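Long-range contacts in major capsid protein (Faustovirus, PDB 5J7O), which forms, as a trimer of double jelly-roll subunits, the main building block of the capsid of this large double-stranded DNA virus: residues 96-101 against 399-404; 209-214 against 561-566; 423-428 against 608-613; 442-447 against 613-618. All blocks are in the same frame, centred on the assembly; numbering follows the deposited sequence.

Interaction 1: 96-101 against 399-404; sequences FGDFFS and IFVTPE
A classic beta bulge joins Asp98 and Phe99 to Ile399, where strands 99-109 and 389-401 pair antiparallel in a sheet of this double jelly-roll protein. Two backbone bonds fix the pair. Phe99 N donates to Ile399 O, and Ile399 N returns a bond of 2.8 Å to Phe99 O. Phe99 and Ile399 lie on the same face of the sheet, their CB atoms 4.0 Å apart. Before the bulge, Phe96 and Phe400 form a T-shaped pair. The CZ corner of Phe400 stands over the centre of the Phe96 ring, and the planes are 85° apart. Gly97 lies against one face of the Phe400 ring, its CA 3.9 Å from the ring centroid in a CH-pi contact. Strand 69-76 adds Glu72 and Gln74 beside Phe96, and Ile59 of the second subunit packs on Phe99. Val401 CG2 meets the Phe99 ring edge at CE1, 3.8 Å away. Thr402 is the N-cap of helix 403-412, its OG1 weakly bonded to Ile405 N. The side chain of Asp98 takes over where the backbone pairing stops. Its CG lies beside its backbone N (chi1 -57°), and OD2 accepts from Val401 N at 2.9 Å, through the anti lone pair and almost straight at 175°.

Interaction 2: 209-214 against 561-566; sequences YNKFHV and PQDKGA
Pro561 meets helix 203-212 at its last turn. Its ring lies by the Phe212 side chain, with Pro561 CG 3.6 Å from Phe212 CE1. Pro561 CB sits over one face of the aromatic ring, toward the rim, in a CH-pi contact 4.3 Å from the centroid. Gln562 turns to the second subunit, where its OE1 bonds Thr220 of that chain. Asp563 forms the salt bridge of the contact. Its OD2 receives Lys211 NZ at 2.6 Å on the anti lone pair. The lysine chain is extended as far as CE and bends only at its last torsion (chi4 -66°), which turns NZ onto the carboxylate. Both ends of this buried pair have a further partner: NZ also bonds His469 O, and OD2 also accepts from Leu471 N. The other oxygen, OD1, takes Gly565 N at 3.0 Å from above the carboxylate plane, in an Asx turn. The type I turn from Asp563 to Ala566 overlaps it. Ala566 CB then touches Phe212 CZ at 3.7 Å and Lys211 CD at 3.9 Å. The loop thus runs from helix 542-552, whose Pro550 touches Phe212 and Pro561, past the end of helix 203-212 to strand 567-570, whose Phe568 meets the Phe212 ring.

Interaction 3: 423-428 against 608-613; sequences EQVQRE and DLISIA
Arg427 and Asp608 form a salt bridge near one end of the antiparallel ladder between strands 415-428 and 607-620, in a four-stranded jelly-roll sheet. The tight part is the backbone. Gln424 pairs with Ser611 and Gln426 with Leu609, each with two hydrogen bonds. The shortest of these four runs from Leu609 N to Gln426 O, at 2.6 Å. Between the two pairs Val425 and Ile610 form a non-hydrogen-bonded pair, and Val425 CA lies 3.5 Å from Leu609 O in a CA-H...O contact. All six residues of 608-613 are buried, whereas on strand 415-428 Val425 and Arg427 are exposed.

On that more open side the salt bridge is precise. Arg427 grips the carboxylate side-on. NE bonds OD1 of Asp608 at 2.6 Å, and NH2 bonds OD2 of Asp608 at 2.8 Å. Both oxygens use their syn lone pairs, and the two flat groups are nearly coplanar, 16° apart. Bends at chi2 and chi3 (chi3 -57°) bring the guanidinium edge to the carboxylate of Asp608. Val425 CG1 touches Asp608 CB at 3.6 Å; its contact with Ile610 CG1 is looser, 4.1 Å. Glu423 lies alongside Ile612, pointing the same way, and its OE1 bonds Thr202.

On the other face, the amide of Gln424 is held by Leu436 O and Ser438 N, and Ser611 OG bonds Gln437. Strand 415-428 is one edge strand within this chain, and 607-620 lies between it and 444-453. Leu204 of helix 203-212 packs on the face that carries Glu423, Val425, Ile610 and Ile612, and Val435 of strand 432-436 on Gln424, Gln426 and Leu609.

Interaction 4: 442-447 against 613-618; sequences WPVEFI and AKCINF
Trp442 and Asn617 meet through their first torsions: the indole swings to the side of its backbone N (chi1 -60°), while CG of Asn617 stands opposite its N (chi1 -156°). The amide nitrogen ND2 of Asn617 comes over one face of the indole, toward the rim, 3.1 Å from Trp442 CH2. The two planes are 70° apart. Phe446 runs side by side with Lys614. Lys614 CG is 3.5 Å from Phe446 CE2, and its CB makes an off-centre CH-pi contact with the ring. Three backbone bonds join the segments: Ile616 N to Pro443 O, Glu445 N to Lys614 O, and Lys614 N to Phe446 O. Val444 packs with CG2 on Cys615 SG at 3.8 Å, and with CG1 on Ala613 CB, also 3.8 Å. Ile447 CG1 reaches that same methyl at 3.6 Å. Segment 442-447 turns a corner at Glu445, whose side chain crosses that of Ile616 at about a right angle, CG 4.0 Å from Ile616 CD1. Its carboxylate forms a salt bridge with Arg419. Ala15 and Ile19 of the third subunit pack on Pro443 and Ile616. Strand 607-620 lies between strands 415-428 and 444-453. Strand 567-570 borders the latter, and its Phe568 stacks on Phe446.

In the fold
Interactions 3 and 4 belong to one sheet. Strand 607-620 pairs with strand 415-428 in interaction 3 and with 444-453 in interaction 4. They share Ala613, and Ser611 OG packs on Ile447 CG2. Interaction 3 is partly buried, with exposed residues on the edge strand and a salt bridge there, while interaction 4 is buried and mostly apolar. Interaction 2 is buried, its centre about 8 Å from the chain centre, yet joins a helix end to a loop through a salt bridge. Interaction 1 lies in another sheet, its centre about 37 Å from the chain centre; it is partly buried and combines backbone bonds, an Asp98 side-chain bond and aromatic packing. Interactions 1 and 2 touch the second subunit.

Interaction 1: 96-101 against 399-404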
loop_
_atom_site.group_PDB
_atom_site.type_symbol
_atom_site.label_atom_id
_atom_site.label_comp_id
_atom_site.label_asym_id
_atom_site.label_seq_id
_atom_site.Cartn_x
_atom_site.Cartn_y
_atom_site.Cartn_z
ATOM N N PHE B 96 8.291 -32.276 25.095
ATOM C CA PHE B 96 6.879 -32.386 24.757
ATOM C C PHE B 96 6.693 -33.226 23.500
ATOM O O PHE B 96 6.254 -34.378 23.574
ATOM C CB PHE B 96 6.269 -30.995 24.573
ATOM C CG PHE B 96 4.768 -30.987 24.510
ATOM C CD1 PHE B 96 4.029 -32.043 25.018
ATOM C CD2 PHE B 96 4.096 -29.920 23.936
ATOM C CE1 PHE B 96 2.648 -32.032 24.957
ATOM C CE2 PHE B 96 2.715 -29.904 23.871
ATOM C CZ PHE B 96 1.990 -30.962 24.383
ATOM N N GLY B 97 7.030 -32.661 22.339
ATOM C CA GLY B 97 6.867 -33.372 21.089
ATOM C C GLY B 97 8.114 -34.133 20.674
ATOM O O GLY B 97 9.169 -34.045 21.299
ATOM N N ASP B 98 7.967 -34.909 19.598
ATOM C CA ASP B 98 9.126 -35.553 18.991
ATOM C C ASP B 98 10.050 -34.526 18.350
ATOM O O ASP B 98 11.263 -34.746 18.268
ATOM C CB ASP B 98 8.674 -36.581 17.954
ATOM C CG ASP B 98 7.749 -37.629 18.538
ATOM O OD1 ASP B 98 8.051 -38.147 19.632
ATOM O OD2 ASP B 98 6.714 -37.930 17.905
ATOM N N PHE B 99 9.489 -33.410 17.890
ATOM C CA PHE B 99 10.245 -32.316 17.302
ATOM C C PHE B 99 9.690 -31.009 17.848
ATOM O O PHE B 99 8.546 -30.945 18.305
ATOM C CB PHE B 99 10.159 -32.321 15.765
ATOM C CG PHE B 99 10.621 -33.602 15.125
ATOM C CD1 PHE B 99 9.791 -34.711 15.079
ATOM C CD2 PHE B 99 11.875 -33.687 14.545
ATOM C CE1 PHE B 99 10.213 -35.887 14.488
ATOM C CE2 PHE B 99 12.303 -34.859 13.951
ATOM C CZ PHE B 99 11.471 -35.961 13.926
ATOM N N PHE B 100 10.508 -29.960 17.807
ATOM C CA PHE B 100 10.027 -28.616 18.092
ATOM C C PHE B 100 10.404 -27.692 16.943
ATOM O O PHE B 100 11.439 -27.866 16.295
ATOM C CB PHE B 100 10.549 -28.067 19.439
ATOM C CG PHE B 100 12.039 -28.167 19.623
ATOM C CD1 PHE B 100 12.607 -29.303 20.178
ATOM C CD2 PHE B 100 12.866 -27.109 19.285
ATOM C CE1 PHE B 100 13.974 -29.391 20.367
ATOM C CE2 PHE B 100 14.234 -27.190 19.470
ATOM C CZ PHE B 100 14.788 -28.333 20.012
ATOM N N SER B 101 9.536 -26.711 16.688
ATOM C CA SER B 101 9.640 -25.899 15.482
ATOM C C SER B 101 9.632 -24.408 15.797
ATOM O O SER B 101 10.494 -23.918 16.533
ATOM C CB SER B 101 8.501 -26.245 14.520
ATOM O OG SER B 101 8.725 -25.693 13.235
ATOM N N ILE B 399 5.864 -30.903 17.383
ATOM C CA ILE B 399 5.407 -31.789 16.318
ATOM C C ILE B 399 5.461 -33.228 16.814
ATOM O O ILE B 399 6.465 -33.655 17.397
ATOM C CB ILE B 399 6.255 -31.609 15.048
ATOM C CG1 ILE B 399 6.069 -30.198 14.484
ATOM C CG2 ILE B 399 5.901 -32.659 14.008
ATOM C CD1 ILE B 399 6.814 -29.951 13.192
ATOM N N PHE B 400 4.383 -33.971 16.581
ATOM C CA PHE B 400 4.278 -35.370 16.966
ATOM C C PHE B 400 4.157 -36.228 15.715
ATOM O O PHE B 400 3.426 -35.878 14.783
ATOM C CB PHE B 400 3.070 -35.604 17.882
ATOM C CG PHE B 400 3.096 -34.788 19.143
ATOM C CD1 PHE B 400 2.668 -33.469 19.141
ATOM C CD2 PHE B 400 3.541 -35.339 20.333
ATOM C CE1 PHE B 400 2.691 -32.715 20.299
ATOM C CE2 PHE B 400 3.564 -34.591 21.495
ATOM C CZ PHE B 400 3.139 -33.277 21.478
ATOM N N VAL B 401 4.881 -37.347 15.692
ATOM C CA VAL B 401 4.868 -38.278 14.570
ATOM C C VAL B 401 4.748 -39.695 15.115
ATOM O O VAL B 401 4.924 -39.945 16.309
ATOM C CB VAL B 401 6.124 -38.147 13.680
ATOM C CG1 VAL B 401 6.192 -36.762 13.047
ATOM C CG2 VAL B 401 7.380 -38.434 14.489
ATOM N N THR B 402 4.444 -40.631 14.217
ATOM C CA THR B 402 4.262 -42.016 14.617
ATOM C C THR B 402 5.585 -42.611 15.100
ATOM O O THR B 402 6.660 -42.203 14.652
ATOM C CB THR B 402 3.716 -42.847 13.457
ATOM O OG1 THR B 402 4.682 -42.892 12.400
ATOM C CG2 THR B 402 2.424 -42.244 12.933
ATOM N N PRO B 403 5.531 -43.575 16.024
ATOM C CA PRO B 403 6.778 -44.183 16.516
ATOM C C PRO B 403 7.572 -44.901 15.438
ATOM O O PRO B 403 8.808 -44.902 15.493
ATOM C CB PRO B 403 6.288 -45.158 17.597
ATOM C CG PRO B 403 4.949 -44.635 18.005
ATOM C CD PRO B 403 4.350 -44.057 16.761
ATOM N N GLU B 404 6.901 -45.511 14.458
ATOM C CA GLU B 404 7.612 -46.250 13.420
ATOM C C GLU B 404 8.438 -45.316 12.545
ATOM O O GLU B 404 9.610 -45.590 12.260
ATOM C CB GLU B 404 6.624 -47.051 12.570
ATOM C CG GLU B 404 5.858 -48.125 13.330
ATOM C CD GLU B 404 4.640 -47.582 14.053
ATOM O OE1 GLU B 404 3.876 -48.392 14.619
ATOM O OE2 GLU B 404 4.443 -46.349 14.053
#

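Interaction 2: 209-214 against 561-566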
loop_
_atom_site.group_PDB
_atom_site.type_symbol
_atom_site.label_atom_id
_atom_site.label_comp_id
_atom_site.label_asym_id
_atom_site.label_seq_id
_atom_site.Cartn_x
_atom_site.Cartn_y
_atom_site.Cartn_z
ATOM N N TYR B 209 15.767 -8.359 8.842
ATOM C CA TYR B 209 14.610 -9.167 8.472
ATOM C C TYR B 209 13.382 -8.294 8.250
ATOM O O TYR B 209 12.604 -8.530 7.317
ATOM C CB TYR B 209 14.337 -10.214 9.554
ATOM C CG TYR B 209 13.223 -11.182 9.223
ATOM C CD1 TYR B 209 11.892 -10.845 9.438
ATOM C CD2 TYR B 209 13.503 -12.441 8.707
ATOM C CE1 TYR B 209 10.873 -11.726 9.139
ATOM C CE2 TYR B 209 12.490 -13.331 8.407
ATOM C CZ TYR B 209 11.178 -12.969 8.625
ATOM O OH TYR B 209 10.165 -13.850 8.328
ATOM N N ASN B 210 13.189 -7.285 9.104
ATOM C CA ASN B 210 12.061 -6.373 8.939
ATOM C C ASN B 210 12.099 -5.679 7.583
ATOM O O ASN B 210 11.047 -5.375 7.009
ATOM C CB ASN B 210 12.065 -5.344 10.073
ATOM C CG ASN B 210 10.960 -4.314 9.939
ATOM O OD1 ASN B 210 9.781 -4.623 10.111
ATOM N ND2 ASN B 210 11.341 -3.075 9.650
ATOM N N LYS B 211 13.298 -5.441 7.046
ATOM C CA LYS B 211 13.420 -4.710 5.792
ATOM C C LYS B 211 13.320 -5.621 4.572
ATOM O O LYS B 211 12.834 -5.184 3.523
ATOM C CB LYS B 211 14.748 -3.947 5.755
ATOM C CG LYS B 211 14.921 -2.894 6.849
ATOM C CD LYS B 211 16.358 -2.383 6.894
ATOM C CE LYS B 211 16.668 -1.670 8.205
ATOM N NZ LYS B 211 15.892 -0.408 8.373
ATOM N N PHE B 212 13.751 -6.879 4.683
ATOM C CA PHE B 212 13.953 -7.717 3.510
ATOM C C PHE B 212 13.002 -8.899 3.388
ATOM O O PHE B 212 12.929 -9.490 2.306
ATOM C CB PHE B 212 15.392 -8.257 3.481
ATOM C CG PHE B 212 16.407 -7.257 3.014
ATOM C CD1 PHE B 212 16.530 -6.948 1.669
ATOM C CD2 PHE B 212 17.249 -6.637 3.920
ATOM C CE1 PHE B 212 17.470 -6.030 1.239
ATOM C CE2 PHE B 212 18.191 -5.721 3.497
ATOM C CZ PHE B 212 18.302 -5.415 2.155
ATOM N N HIS B 213 12.283 -9.279 4.447
ATOM C CA HIS B 213 11.561 -10.545 4.390
ATOM C C HIS B 213 10.139 -10.434 4.927
ATOM O O HIS B 213 9.572 -11.428 5.393
ATOM C CB HIS B 213 12.321 -11.634 5.148
ATOM C CG HIS B 213 13.732 -11.814 4.682
ATOM N ND1 HIS B 213 14.046 -12.205 3.399
ATOM C CD2 HIS B 213 14.912 -11.646 5.324
ATOM C CE1 HIS B 213 15.359 -12.275 3.272
ATOM N NE2 HIS B 213 15.908 -11.941 4.425
ATOM N N VAL B 214 9.543 -9.249 4.867
ATOM C CA VAL B 214 8.146 -9.092 5.263
ATOM C C VAL B 214 7.369 -8.492 4.096
ATOM O O VAL B 214 7.231 -7.263 4.011
ATOM C CB VAL B 214 8.003 -8.230 6.527
ATOM C CG1 VAL B 214 6.568 -8.273 7.025
ATOM C CG2 VAL B 214 8.962 -8.700 7.611
ATOM N N PRO B 561 13.774 -3.440 -0.187
ATOM C CA PRO B 561 13.777 -2.659 1.054
ATOM C C PRO B 561 13.390 -1.207 0.828
ATOM O O PRO B 561 13.835 -0.558 -0.123
ATOM C CB PRO B 561 15.230 -2.775 1.530
ATOM C CG PRO B 561 16.010 -2.906 0.264
ATOM C CD PRO B 561 15.136 -3.673 -0.700
ATOM N N GLN B 562 12.547 -0.696 1.727
ATOM C CA GLN B 562 12.214 0.723 1.706
ATOM C C GLN B 562 13.381 1.563 2.213
ATOM O O GLN B 562 13.641 2.655 1.690
ATOM C CB GLN B 562 10.963 0.980 2.548
ATOM C CG GLN B 562 10.210 2.247 2.181
ATOM C CD GLN B 562 9.417 2.099 0.897
ATOM O OE1 GLN B 562 9.212 0.989 0.403
ATOM N NE2 GLN B 562 8.967 3.220 0.347
ATOM N N ASP B 563 14.092 1.067 3.225
ATOM C CA ASP B 563 15.250 1.763 3.772
ATOM C C ASP B 563 16.301 1.964 2.688
ATOM O O ASP B 563 16.772 0.997 2.079
ATOM C CB ASP B 563 15.827 0.963 4.942
ATOM C CG ASP B 563 16.831 1.755 5.768
ATOM O OD1 ASP B 563 17.455 2.695 5.232
ATOM O OD2 ASP B 563 17.001 1.429 6.961
ATOM N N LYS B 564 16.673 3.224 2.453
ATOM C CA LYS B 564 17.616 3.549 1.389
ATOM C C LYS B 564 19.038 3.092 1.684
ATOM O O LYS B 564 19.870 3.091 0.770
ATOM C CB LYS B 564 17.610 5.054 1.118
ATOM C CG LYS B 564 16.653 5.484 0.019
ATOM C CD LYS B 564 16.918 6.919 -0.403
ATOM C CE LYS B 564 16.198 7.259 -1.697
ATOM N NZ LYS B 564 16.569 8.615 -2.191
ATOM N N GLY B 565 19.342 2.711 2.921
ATOM C CA GLY B 565 20.662 2.244 3.287
ATOM C C GLY B 565 20.788 0.750 3.467
ATOM O O GLY B 565 21.817 0.289 3.977
ATOM N N ALA B 566 19.784 -0.024 3.066
ATOM C CA ALA B 566 19.800 -1.472 3.229
ATOM C C ALA B 566 20.321 -2.116 1.950
ATOM O O ALA B 566 19.698 -1.997 0.890
ATOM C CB ALA B 566 18.404 -1.992 3.569
#

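Interaction 3: 423-428 against 608-613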
loop_
_atom_site.group_PDB
_atom_site.type_symbol
_atom_site.label_atom_id
_atom_site.label_comp_id
_atom_site.label_asym_id
_atom_site.label_seq_id
_atom_site.Cartn_x
_atom_site.Cartn_y
_atom_site.Cartn_z
ATOM N N GLU B 423 27.446 -11.821 12.521
ATOM C CA GLU B 423 27.351 -10.370 12.498
ATOM C C GLU B 423 28.675 -9.729 12.894
ATOM O O GLU B 423 29.393 -10.242 13.758
ATOM C CB GLU B 423 26.233 -9.900 13.439
ATOM C CG GLU B 423 26.372 -8.476 13.959
ATOM C CD GLU B 423 25.270 -8.104 14.933
ATOM O OE1 GLU B 423 24.141 -8.618 14.778
ATOM O OE2 GLU B 423 25.534 -7.305 15.856
ATOM N N GLN B 424 28.997 -8.609 12.243
ATOM C CA GLN B 424 30.126 -7.768 12.613
ATOM C C GLN B 424 29.737 -6.307 12.442
ATOM O O GLN B 424 29.137 -5.931 11.431
ATOM C CB GLN B 424 31.371 -8.072 11.772
ATOM C CG GLN B 424 32.409 -6.955 11.781
ATOM C CD GLN B 424 33.677 -7.317 11.037
ATOM O OE1 GLN B 424 34.286 -8.356 11.292
ATOM N NE2 GLN B 424 34.085 -6.458 10.109
ATOM N N VAL B 425 30.082 -5.491 13.434
ATOM C CA VAL B 425 29.817 -4.057 13.412
ATOM C C VAL B 425 31.144 -3.332 13.587
ATOM O O VAL B 425 31.786 -3.448 14.639
ATOM C CB VAL B 425 28.817 -3.643 14.500
ATOM C CG1 VAL B 425 28.547 -2.152 14.423
ATOM C CG2 VAL B 425 27.529 -4.430 14.356
ATOM N N GLN B 426 31.548 -2.588 12.564
ATOM C CA GLN B 426 32.793 -1.830 12.566
ATOM C C GLN B 426 32.463 -0.345 12.554
ATOM O O GLN B 426 31.863 0.152 11.595
ATOM C CB GLN B 426 33.654 -2.196 11.356
ATOM C CG GLN B 426 34.927 -1.372 11.224
ATOM C CD GLN B 426 36.029 -1.850 12.146
ATOM O OE1 GLN B 426 36.580 -2.935 11.962
ATOM N NE2 GLN B 426 36.357 -1.041 13.147
ATOM N N ARG B 427 32.846 0.359 13.615
ATOM C CA ARG B 427 32.664 1.801 13.652
ATOM C C ARG B 427 33.690 2.479 12.757
ATOM O O ARG B 427 34.876 2.136 12.775
ATOM C CB ARG B 427 32.783 2.342 15.076
ATOM C CG ARG B 427 32.807 3.859 15.113
ATOM C CD ARG B 427 32.054 4.409 16.296
ATOM N NE ARG B 427 30.666 3.966 16.340
ATOM C CZ ARG B 427 29.769 4.434 17.202
ATOM N NH1 ARG B 427 30.117 5.365 18.081
ATOM N NH2 ARG B 427 28.525 3.976 17.182
ATOM N N GLU B 428 33.226 3.447 11.974
ATOM C CA GLU B 428 34.053 4.106 10.977
ATOM C C GLU B 428 33.950 5.616 11.109
ATOM O O GLU B 428 32.876 6.159 11.384
ATOM C CB GLU B 428 33.640 3.692 9.559
ATOM C CG GLU B 428 33.998 2.266 9.188
ATOM C CD GLU B 428 35.449 2.117 8.771
ATOM O OE1 GLU B 428 36.207 3.104 8.877
ATOM O OE2 GLU B 428 35.828 1.013 8.329
ATOM N N ASP B 608 28.555 3.105 11.810
ATOM C CA ASP B 608 28.845 1.704 12.086
ATOM C C ASP B 608 28.551 0.885 10.836
ATOM O O ASP B 608 27.405 0.840 10.377
ATOM C CB ASP B 608 28.015 1.196 13.265
ATOM C CG ASP B 608 28.346 1.907 14.562
ATOM O OD1 ASP B 608 29.525 2.262 14.764
ATOM O OD2 ASP B 608 27.424 2.110 15.381
ATOM N N LEU B 609 29.581 0.242 10.290
ATOM C CA LEU B 609 29.400 -0.641 9.139
ATOM C C LEU B 609 28.887 -1.980 9.651
ATOM O O LEU B 609 29.644 -2.782 10.203
ATOM C CB LEU B 609 30.699 -0.805 8.361
ATOM C CG LEU B 609 30.496 -1.476 6.999
ATOM C CD1 LEU B 609 29.753 -0.543 6.052
ATOM C CD2 LEU B 609 31.813 -1.929 6.397
ATOM N N ILE B 610 27.595 -2.223 9.466
ATOM C CA ILE B 610 26.930 -3.415 9.974
ATOM C C ILE B 610 26.896 -4.456 8.865
ATOM O O ILE B 610 26.363 -4.200 7.777
ATOM C CB ILE B 610 25.516 -3.092 10.477
ATOM C CG1 ILE B 610 25.575 -1.987 11.535
ATOM C CG2 ILE B 610 24.847 -4.339 11.030
ATOM C CD1 ILE B 610 24.221 -1.455 11.938
ATOM N N SER B 611 27.464 -5.630 9.136
ATOM C CA SER B 611 27.517 -6.728 8.175
ATOM C C SER B 611 27.036 -7.995 8.868
ATOM O O SER B 611 27.689 -8.489 9.792
ATOM C CB SER B 611 28.931 -6.911 7.623
ATOM O OG SER B 611 29.055 -8.144 6.935
ATOM N N ILE B 612 25.898 -8.519 8.419
ATOM C CA ILE B 612 25.273 -9.696 9.010
ATOM C C ILE B 612 25.097 -10.726 7.905
ATOM O O ILE B 612 24.231 -10.571 7.034
ATOM C CB ILE B 612 23.928 -9.363 9.668
ATOM C CG1 ILE B 612 24.123 -8.308 10.757
ATOM C CG2 ILE B 612 23.288 -10.619 10.239
ATOM C CD1 ILE B 612 22.837 -7.819 11.356
ATOM N N ALA B 613 25.907 -11.775 7.938
ATOM C CA ALA B 613 25.867 -12.815 6.923
ATOM C C ALA B 613 25.043 -14.003 7.398
ATOM O O ALA B 613 24.987 -14.311 8.591
ATOM C CB ALA B 613 27.276 -13.281 6.562
#

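Interaction 4: 442-447 against 613-618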
loop_
_atom_site.group_PDB
_atom_site.type_symbol
_atom_site.label_atom_id
_atom_site.label_comp_id
_atom_site.label_asym_id
_atom_site.label_seq_id
_atom_site.Cartn_x
_atom_site.Cartn_y
_atom_site.Cartn_z
ATOM N N TRP B 442 32.264 -19.800 7.670
ATOM C CA TRP B 442 31.564 -20.875 6.983
ATOM C C TRP B 442 31.037 -20.366 5.655
ATOM O O TRP B 442 31.097 -19.165 5.373
ATOM C CB TRP B 442 30.423 -21.389 7.878
ATOM C CG TRP B 442 30.922 -21.914 9.188
ATOM C CD1 TRP B 442 32.103 -22.560 9.413
ATOM C CD2 TRP B 442 30.271 -21.814 10.460
ATOM N NE1 TRP B 442 32.222 -22.878 10.743
ATOM C CE2 TRP B 442 31.111 -22.432 11.408
ATOM C CE3 TRP B 442 29.057 -21.269 10.889
ATOM C CZ2 TRP B 442 30.778 -22.518 12.758
ATOM C CZ3 TRP B 442 28.728 -21.355 12.230
ATOM C CH2 TRP B 442 29.585 -21.975 13.148
ATOM N N PRO B 443 30.539 -21.257 4.790
ATOM C CA PRO B 443 29.986 -20.796 3.508
ATOM C C PRO B 443 28.880 -19.775 3.719
ATOM O O PRO B 443 28.002 -19.952 4.564
ATOM C CB PRO B 443 29.453 -22.081 2.870
ATOM C CG PRO B 443 30.285 -23.146 3.446
ATOM C CD PRO B 443 30.561 -22.730 4.859
ATOM N N VAL B 444 28.931 -18.698 2.940
ATOM C CA VAL B 444 28.014 -17.574 3.081
ATOM C C VAL B 444 27.056 -17.571 1.899
ATOM O O VAL B 444 27.487 -17.589 0.740
ATOM C CB VAL B 444 28.771 -16.239 3.174
ATOM C CG1 VAL B 444 27.789 -15.083 3.277
ATOM C CG2 VAL B 444 29.720 -16.251 4.363
ATOM N N GLU B 445 25.755 -17.548 2.196
ATOM C CA GLU B 445 24.745 -17.403 1.153
ATOM C C GLU B 445 24.606 -15.948 0.721
ATOM O O GLU B 445 24.639 -15.640 -0.475
ATOM C CB GLU B 445 23.399 -17.938 1.641
ATOM C CG GLU B 445 23.295 -19.447 1.708
ATOM C CD GLU B 445 21.891 -19.907 2.051
ATOM O OE1 GLU B 445 21.354 -19.461 3.088
ATOM O OE2 GLU B 445 21.317 -20.700 1.276
ATOM N N PHE B 446 24.439 -15.046 1.685
ATOM C CA PHE B 446 24.308 -13.624 1.398
ATOM C C PHE B 446 24.628 -12.841 2.664
ATOM O O PHE B 446 24.811 -13.411 3.742
ATOM C CB PHE B 446 22.912 -13.282 0.866
ATOM C CG PHE B 446 21.797 -13.993 1.577
ATOM C CD1 PHE B 446 21.295 -15.186 1.083
ATOM C CD2 PHE B 446 21.243 -13.466 2.731
ATOM C CE1 PHE B 446 20.268 -15.844 1.732
ATOM C CE2 PHE B 446 20.213 -14.118 3.383
ATOM C CZ PHE B 446 19.726 -15.309 2.881
ATOM N N ILE B 447 24.701 -11.519 2.514
ATOM C CA ILE B 447 25.110 -10.623 3.591
ATOM C C ILE B 447 24.225 -9.383 3.569
ATOM O O ILE B 447 24.110 -8.717 2.534
ATOM C CB ILE B 447 26.593 -10.214 3.466
ATOM C CG1 ILE B 447 27.505 -11.442 3.501
ATOM C CG2 ILE B 447 26.974 -9.231 4.565
ATOM C CD1 ILE B 447 28.973 -11.124 3.306
ATOM N N ALA B 613 25.907 -11.775 7.938
ATOM C CA ALA B 613 25.867 -12.815 6.923
ATOM C C ALA B 613 25.043 -14.003 7.398
ATOM O O ALA B 613 24.987 -14.311 8.591
ATOM C CB ALA B 613 27.276 -13.281 6.562
ATOM N N LYS B 614 24.399 -14.667 6.442
ATOM C CA LYS B 614 23.690 -15.917 6.684
ATOM C C LYS B 614 24.563 -17.053 6.168
ATOM O O LYS B 614 24.740 -17.207 4.954
ATOM C CB LYS B 614 22.322 -15.912 6.005
ATOM C CG LYS B 614 21.339 -14.928 6.613
ATOM C CD LYS B 614 21.033 -15.284 8.056
ATOM C CE LYS B 614 20.348 -16.635 8.156
ATOM N NZ LYS B 614 19.076 -16.666 7.383
ATOM N N CYS B 615 25.110 -17.840 7.086
ATOM C CA CYS B 615 26.041 -18.904 6.744
ATOM C C CYS B 615 25.353 -20.263 6.787
ATOM O O CYS B 615 24.260 -20.420 7.336
ATOM C CB CYS B 615 27.243 -18.893 7.691
ATOM S SG CYS B 615 28.189 -17.352 7.672
ATOM N N ILE B 616 26.014 -21.249 6.189
ATOM C CA ILE B 616 25.539 -22.627 6.153
ATOM C C ILE B 616 26.375 -23.449 7.120
ATOM O O ILE B 616 27.611 -23.400 7.079
ATOM C CB ILE B 616 25.614 -23.217 4.733
ATOM C CG1 ILE B 616 24.565 -22.576 3.826
ATOM C CG2 ILE B 616 25.437 -24.729 4.772
ATOM C CD1 ILE B 616 24.558 -23.135 2.418
ATOM N N ASN B 617 25.705 -24.196 7.992
ATOM C CA ASN B 617 26.370 -25.176 8.837
ATOM C C ASN B 617 25.518 -26.439 8.840
ATOM O O ASN B 617 24.586 -26.586 8.043
ATOM C CB ASN B 617 26.613 -24.618 10.246
ATOM C CG ASN B 617 27.756 -25.320 10.959
ATOM O OD1 ASN B 617 27.972 -26.519 10.779
ATOM N ND2 ASN B 617 28.498 -24.575 11.765
ATOM N N PHE B 618 25.839 -27.362 9.744
ATOM C CA PHE B 618 25.218 -28.676 9.760
ATOM C C PHE B 618 24.936 -29.074 11.201
ATOM O O PHE B 618 25.465 -28.483 12.145
ATOM C CB PHE B 618 26.113 -29.715 9.068
ATOM C CG PHE B 618 26.758 -29.207 7.807
ATOM C CD1 PHE B 618 26.130 -29.356 6.584
ATOM C CD2 PHE B 618 27.986 -28.565 7.848
ATOM C CE1 PHE B 618 26.713 -28.882 5.424
ATOM C CE2 PHE B 618 28.572 -28.085 6.692
ATOM C CZ PHE B 618 27.935 -28.246 5.478
#